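Local coordinates for protein virC2 (Agrobacterium tumefaciens, PDB 2RH3) that probably binds DNA through the ribbon-helix-helix fold of its C-terminal domain, the part crystallised here, and enhances T-DNA transfer and virulence, at residues K16-D19 with N20-Q24; E43-A47 with D48-R52. All coordinates share one frame; numbering follows the deposited sequence.

Contact 1: K16-D19 with N20-Q24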
ATOM      1  N   LYS A  16       2.576  14.247  -1.800  1.00 21.40           N
ATOM      2  CA  LYS A  16       3.377  15.112  -2.663  1.00 21.60           C
ATOM      3  C   LYS A  16       4.269  14.282  -3.582  1.00 20.95           C
ATOM      4  O   LYS A  16       4.482  14.641  -4.742  1.00 19.93           O
ATOM      5  CB  LYS A  16       4.218  16.095  -1.854  1.00 23.04           C
ATOM      6  CG  LYS A  16       3.403  17.170  -1.143  1.00 25.82           C
ATOM      7  CD  LYS A  16       4.324  18.049  -0.308  1.00 31.78           C
ATOM      8  CE  LYS A  16       3.545  18.946   0.644  1.00 35.42           C
ATOM      9  NZ  LYS A  16       4.476  19.751   1.477  1.00 38.51           N
ATOM     10  N   ILE A  17       4.766  13.154  -3.066  1.00 19.80           N
ATOM     11  CA  ILE A  17       5.599  12.273  -3.894  1.00 19.59           C
ATOM     12  C   ILE A  17       4.828  11.744  -5.096  1.00 18.14           C
ATOM     13  O   ILE A  17       5.308  11.812  -6.240  1.00 18.21           O
ATOM     14  CB  ILE A  17       6.239  11.126  -3.065  1.00 19.37           C
ATOM     15  CG1 ILE A  17       7.361  11.701  -2.192  1.00 21.30           C
ATOM     16  CG2 ILE A  17       6.821  10.051  -3.993  1.00 20.49           C
ATOM     17  CD1 ILE A  17       7.891  10.739  -1.123  1.00 21.51           C
ATOM     18  N   TYR A  18       3.625  11.240  -4.856  1.00 17.28           N
ATOM     19  CA  TYR A  18       2.827  10.675  -5.938  1.00 17.10           C
ATOM     20  C   TYR A  18       2.452  11.774  -6.942  1.00 17.38           C
ATOM     21  O   TYR A  18       2.600  11.596  -8.167  1.00 16.32           O
ATOM     22  CB  TYR A  18       1.552  10.018  -5.377  1.00 17.31           C
ATOM     23  CG  TYR A  18       0.658   9.513  -6.476  1.00 17.61           C
ATOM     24  CD1 TYR A  18       0.962   8.323  -7.148  1.00 18.89           C
ATOM     25  CD2 TYR A  18      -0.478  10.235  -6.868  1.00 15.77           C
ATOM     26  CE1 TYR A  18       0.159   7.867  -8.186  1.00 19.79           C
ATOM     27  CE2 TYR A  18      -1.292   9.771  -7.894  1.00 19.23           C
ATOM     28  CZ  TYR A  18      -0.959   8.597  -8.549  1.00 18.70           C
ATOM     29  OH  TYR A  18      -1.734   8.157  -9.598  1.00 20.17           O
ATOM     30  N   ASP A  19       1.979  12.903  -6.421  1.00 17.70           N
ATOM     31  CA  ASP A  19       1.578  14.013  -7.292  1.00 18.18           C
ATOM     32  C   ASP A  19       2.723  14.495  -8.191  1.00 18.74           C
ATOM     33  O   ASP A  19       2.488  14.892  -9.325  1.00 20.34           O
ATOM     34  CB  ASP A  19       1.045  15.188  -6.460  1.00 18.56           C
ATOM     35  CG  ASP A  19      -0.279  14.879  -5.746  0.50 16.48           C
ATOM     36  OD1 ASP A  19      -0.909  13.818  -5.970  0.50 14.45           O
ATOM     37  OD2 ASP A  19      -0.694  15.738  -4.937  0.50 18.38           O
ATOM     38  N   ASN A  20       3.959  14.482  -7.696  1.00 18.26           N
ATOM     39  CA  ASN A  20       5.096  14.842  -8.519  1.00 18.81           C
ATOM     40  C   ASN A  20       5.469  13.741  -9.522  1.00 17.39           C
ATOM     41  O   ASN A  20       5.878  14.037 -10.661  1.00 18.02           O
ATOM     42  CB  ASN A  20       6.294  15.169  -7.626  1.00 19.79           C
ATOM     43  CG  ASN A  20       7.465  15.697  -8.408  1.00 24.19           C
ATOM     44  OD1 ASN A  20       7.363  16.714  -9.113  1.00 27.49           O
ATOM     45  ND2 ASN A  20       8.589  14.997  -8.318  1.00 26.05           N
ATOM     46  N   LEU A  21       5.371  12.477  -9.100  1.00 16.32           N
ATOM     47  CA  LEU A  21       5.698  11.386 -10.015  1.00 16.76           C
ATOM     48  C   LEU A  21       4.809  11.410 -11.239  1.00 16.39           C
ATOM     49  O   LEU A  21       5.288  11.193 -12.357  1.00 18.41           O
ATOM     50  CB  LEU A  21       5.649  10.018  -9.307  1.00 17.60           C
ATOM     51  CG  LEU A  21       6.838   9.758  -8.371  1.00 16.93           C
ATOM     52  CD1 LEU A  21       6.665   8.498  -7.566  1.00 18.02           C
ATOM     53  CD2 LEU A  21       8.175   9.695  -9.107  1.00 19.00           C
ATOM     54  N   ILE A  22       3.515  11.696 -11.037  1.00 16.28           N
ATOM     55  CA  ILE A  22       2.593  11.632 -12.175  1.00 17.15           C
ATOM     56  C   ILE A  22       2.780  12.784 -13.170  1.00 16.64           C
ATOM     57  O   ILE A  22       2.142  12.796 -14.214  1.00 16.48           O
ATOM     58  CB  ILE A  22       1.134  11.451 -11.772  1.00 17.60           C
ATOM     59  CG1 ILE A  22       0.610  12.636 -10.953  1.00 18.92           C
ATOM     60  CG2 ILE A  22       0.977  10.117 -11.022  1.00 18.87           C
ATOM     61  CD1 ILE A  22      -0.932  12.566 -10.756  1.00 18.45           C
ATOM     62  N   LEU A  23       3.637  13.754 -12.832  1.00 16.85           N
ATOM     63  CA  LEU A  23       4.058  14.727 -13.842  1.00 19.19           C
ATOM     64  C   LEU A  23       4.890  14.099 -14.936  1.00 20.73           C
ATOM     65  O   LEU A  23       4.894  14.607 -16.066  1.00 22.26           O
ATOM     66  CB  LEU A  23       4.846  15.881 -13.211  1.00 18.51           C
ATOM     67  CG  LEU A  23       4.030  16.687 -12.224  1.00 18.72           C
ATOM     68  CD1 LEU A  23       4.875  17.852 -11.659  1.00 20.30           C
ATOM     69  CD2 LEU A  23       2.714  17.257 -12.806  1.00 21.39           C
ATOM     70  N   GLN A  24       5.577  13.003 -14.619  0.50 21.36           N
ATOM     71  CA  GLN A  24       6.463  12.360 -15.587  0.50 22.23           C
ATOM     72  C   GLN A  24       6.209  10.883 -15.880  0.50 21.91           C
ATOM     73  O   GLN A  24       6.655  10.380 -16.919  0.50 20.79           O
ATOM     74  CB  GLN A  24       7.927  12.578 -15.216  0.50 23.21           C
ATOM     75  CG  GLN A  24       8.313  12.215 -13.793  0.50 25.11           C
ATOM     76  CD  GLN A  24       9.679  12.762 -13.428  0.50 27.70           C
ATOM     77  OE1 GLN A  24      10.072  13.833 -13.896  0.50 27.78           O
ATOM     78  NE2 GLN A  24      10.415  12.030 -12.589  0.50 28.37           N
TER
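Asn20, Leu21 and Ile22 each donate a backbone N-H to the carbonyl four residues back, to Lys16, Ile17 and Tyr18 respectively, in the regular alpha-helical pattern of helix 16-21. The shortest of these bonds, Leu21 N to Ile17 O, is 2.9 Å. On this framework the side chains meet as pairs one turn apart. The principal pair is Tyr18 with Ile22, where the methyl CG2 of Ile22 lies over one face of the phenol ring in a CH-pi contact. Ile22 CG2 stands 3.8 Å from the Tyr18 ring centroid, on a line 25° off the ring normal. It is displaced toward the hydroxyl end, and the nearest ring atom is CZ of Tyr18, 3.5 Å from Ile22 CG2. Tyr18 holds its ring trans to the backbone N (chi1 176°), leaning past its own carbonyl carbon in the direction of Ile22. The first torsion of Ile22 (63°) tucks CG1 between N and C, against the backbone; Ile22 CG1 comes within 3.4 Å of Asp19 O. Beside this pair, Ile17 and Leu21 run side by side and point the same way, a looser apolar contact with Ile17 CG2 3.9 Å from Leu21 CD1. Leu21 CG also packs 3.3 Å from the Ile17 carbonyl O. The carboxylate of Asp19 turns back along the chain, its OD2 accepting a hydrogen bond from Glu13 N. Tyr18 is buried, touching Pro9 and Pro10 of a loop and Pro27 and Ile34 of helix 27-47, while Leu21 and Ile22 touch Ser30 of that same helix, and Ile17 rests on Phe112 of helix 97-118.

Contact 2: E43-A47 with D48-R52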
ATOM      1  N   GLU A  43       7.649  -4.404   5.556  1.00 28.88           N
ATOM      2  CA  GLU A  43       8.211  -5.720   5.918  1.00 29.99           C
ATOM      3  C   GLU A  43       8.890  -5.679   7.272  1.00 30.24           C
ATOM      4  O   GLU A  43       8.742  -6.609   8.083  1.00 29.99           O
ATOM      5  CB  GLU A  43       9.257  -6.158   4.894  1.00 30.41           C
ATOM      6  CG  GLU A  43       8.764  -7.037   3.776  1.00 32.67           C
ATOM      7  CD  GLU A  43       9.913  -7.565   2.933  1.00 34.85           C
ATOM      8  OE1 GLU A  43      10.683  -6.745   2.383  0.50 35.91           O
ATOM      9  OE2 GLU A  43      10.048  -8.800   2.820  1.00 37.89           O
ATOM     10  N   ASN A  44       9.657  -4.612   7.506  1.00 30.52           N
ATOM     11  CA  ASN A  44      10.375  -4.445   8.764  1.00 30.81           C
ATOM     12  C   ASN A  44       9.437  -4.185   9.939  1.00 30.93           C
ATOM     13  O   ASN A  44       9.772  -4.488  11.087  1.00 30.97           O
ATOM     14  CB  ASN A  44      11.439  -3.346   8.647  1.00 31.31           C
ATOM     15  CG  ASN A  44      12.514  -3.673   7.615  0.50 31.63           C
ATOM     16  OD1 ASN A  44      12.842  -4.838   7.377  0.50 32.39           O
ATOM     17  ND2 ASN A  44      13.069  -2.637   7.000  0.50 32.90           N
ATOM     18  N   MET A  45       8.254  -3.648   9.637  1.00 30.63           N
ATOM     19  CA  MET A  45       7.198  -3.420  10.633  1.00 30.88           C
ATOM     20  C   MET A  45       6.379  -4.680  10.919  1.00 29.97           C
ATOM     21  O   MET A  45       5.786  -4.810  11.992  1.00 29.15           O
ATOM     22  CB  MET A  45       6.260  -2.303  10.173  1.00 30.26           C
ATOM     23  CG  MET A  45       6.940  -0.953  10.058  1.00 31.75           C
ATOM     24  SD  MET A  45       5.985   0.254   9.139  1.00 34.23           S
ATOM     25  CE  MET A  45       4.488   0.339  10.102  1.00 31.67           C
ATOM     26  N   LEU A  46       6.327  -5.587   9.947  1.00 29.63           N
ATOM     27  CA  LEU A  46       5.670  -6.872  10.139  1.00 29.45           C
ATOM     28  C   LEU A  46       6.477  -7.682  11.135  1.00 30.24           C
ATOM     29  O   LEU A  46       5.923  -8.302  12.048  1.00 30.00           O
ATOM     30  CB  LEU A  46       5.543  -7.622   8.814  1.00 29.12           C
ATOM     31  CG  LEU A  46       4.547  -7.017   7.817  1.00 28.48           C
ATOM     32  CD1 LEU A  46       4.677  -7.662   6.444  1.00 28.35           C
ATOM     33  CD2 LEU A  46       3.114  -7.125   8.324  1.00 27.93           C
ATOM     34  N   ALA A  47       7.798  -7.628  10.969  1.00 30.91           N
ATOM     35  CA  ALA A  47       8.726  -8.419  11.769  1.00 31.48           C
ATOM     36  C   ALA A  47       8.593  -8.189  13.274  1.00 32.10           C
ATOM     37  O   ALA A  47       8.793  -9.119  14.061  1.00 32.15           O
ATOM     38  CB  ALA A  47      10.154  -8.165  11.311  1.00 31.72           C
ATOM     39  N   ASP A  48       8.244  -6.964  13.669  1.00 32.33           N
ATOM     40  CA  ASP A  48       8.148  -6.616  15.091  1.00 32.68           C
ATOM     41  C   ASP A  48       6.740  -6.279  15.598  1.00 32.17           C
ATOM     42  O   ASP A  48       6.577  -5.849  16.743  0.50 32.29           O
ATOM     43  CB  ASP A  48       9.118  -5.468  15.416  1.00 33.12           C
ATOM     44  CG  ASP A  48       8.712  -4.143  14.776  1.00 34.46           C
ATOM     45  OD1 ASP A  48       7.647  -4.072  14.128  1.00 36.19           O
ATOM     46  OD2 ASP A  48       9.468  -3.158  14.928  1.00 35.88           O
ATOM     47  N   GLY A  49       5.733  -6.464  14.748  1.00 31.89           N
ATOM     48  CA  GLY A  49       4.340  -6.206  15.121  1.00 31.04           C
ATOM     49  C   GLY A  49       3.882  -4.752  15.136  1.00 30.57           C
ATOM     50  O   GLY A  49       2.696  -4.467  15.365  1.00 30.20           O
ATOM     51  N   SER A  50       4.803  -3.824  14.888  1.00 30.15           N
ATOM     52  CA  SER A  50       4.473  -2.398  14.939  1.00 30.03           C
ATOM     53  C   SER A  50       3.473  -1.975  13.854  1.00 29.75           C
ATOM     54  O   SER A  50       2.795  -0.951  13.981  1.00 29.03           O
ATOM     55  CB  SER A  50       5.743  -1.547  14.886  1.00 30.24           C
ATOM     56  OG  SER A  50       6.439  -1.734  13.660  1.00 31.67           O
ATOM     57  N   PHE A  51       3.354  -2.794  12.811  1.00 29.50           N
ATOM     58  CA  PHE A  51       2.450  -2.510  11.699  1.00 29.26           C
ATOM     59  C   PHE A  51       0.979  -2.432  12.117  1.00 29.72           C
ATOM     60  O   PHE A  51       0.181  -1.796  11.442  1.00 30.02           O
ATOM     61  CB  PHE A  51       2.628  -3.547  10.587  1.00 28.62           C
ATOM     62  CG  PHE A  51       1.976  -4.878  10.876  1.00 27.44           C
ATOM     63  CD1 PHE A  51       0.763  -5.222  10.272  1.00 25.92           C
ATOM     64  CD2 PHE A  51       2.576  -5.789  11.733  1.00 26.12           C
ATOM     65  CE1 PHE A  51       0.172  -6.453  10.520  1.00 26.00           C
ATOM     66  CE2 PHE A  51       1.983  -7.020  11.989  1.00 26.65           C
ATOM     67  CZ  PHE A  51       0.787  -7.348  11.384  1.00 24.99           C
ATOM     68  N   ARG A  52       0.631  -3.074  13.233  0.50 30.22           N
ATOM     69  CA  ARG A  52      -0.753  -3.073  13.722  0.50 30.64           C
ATOM     70  C   ARG A  52      -1.195  -1.699  14.231  0.50 31.29           C
ATOM     71  O   ARG A  52      -2.391  -1.455  14.403  0.50 31.60           O
ATOM     72  CB  ARG A  52      -0.958  -4.145  14.794  0.50 30.60           C
ATOM     73  CG  ARG A  52      -0.755  -5.556  14.280  0.50 30.35           C
ATOM     74  CD  ARG A  52      -0.997  -6.592  15.362  0.50 29.94           C
ATOM     75  NE  ARG A  52      -0.097  -7.728  15.189  0.50 29.49           N
ATOM     76  CZ  ARG A  52       1.115  -7.810  15.728  0.50 28.88           C
ATOM     77  NH1 ARG A  52       1.574  -6.828  16.494  0.50 30.04           N
ATOM     78  NH2 ARG A  52       1.869  -8.879  15.504  0.50 27.02           N
TER
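Where the chain leaves helix 27-47, an Asx turn at Asp48 leads into the 3-10 segment 50-52, and Phe51 folds back against Met45 and Leu46. Two backbone bonds join Met45 and Leu46 to what follows: Gly49 N reaches Leu46 O at 3.3 Å, and Phe51 N reaches Met45 O, also at 3.3 Å. Both donors lie well above the carbonyl planes, not on a lone pair. Gly49 makes the change of direction with a positive phi, a conformation that favours glycine. Within the Asx turn, OD1 of Asp48 is gripped twice. Ser50 OG donates to Asp48 OD1 on the syn side at 2.7 Å, and Ser50 N donates to the same oxygen at 3.0 Å from 45° above the carboxylate plane. Together these bonds restrain the carboxylate, although Asp48 OD1 also sits only 2.9 Å from Met45 O, a second acceptor. That proximity would be expected to favour a raised pKa, partly offset by the two donors. CG of Phe51 sits between its backbone N and carbonyl carbon (chi1 77°), which swings the ring back to Leu46. CD2 of Leu46 sits over the centre of one face of this ring in a CH-pi contact, 3.5 Å from the Phe51 centroid and only 7° off the normal. Arg52 CG lies over the opposite face, toward the rim, and Met45 O is at the edge. Met45 contributes through its bent terminus, whose CE lies 3.8 Å from Phe51 CA. Beyond the two segments, the ring meets His88 of helix 79-89 almost perpendicularly, Leu46 packs on Leu81 and Ala85 of that helix, and Met45 on Cys111 and Arg115 of helix 97-118.

Contact 1 and contact 2 lie in series along the chain, on opposite sides of its centre, with centres about 27 Å apart and nearest atoms about 15 Å apart, so neither touches the other. Helix 27-47 connects them: the short helix 16-21 packs against its first turns, at Pro27, Ser30 and Ile34, whereas contact 2 shapes its last turn and exit. Helix 97-118 is a second common neighbour, reached through Phe112 and Glu116 by contact 1 and through Cys111 and Arg115 by contact 2. Both lie on or beside the helices that accompany the antiparallel ribbon of strands 2-7 and 71-76, the element that in ribbon-helix-helix proteins typically enters the DNA major groove.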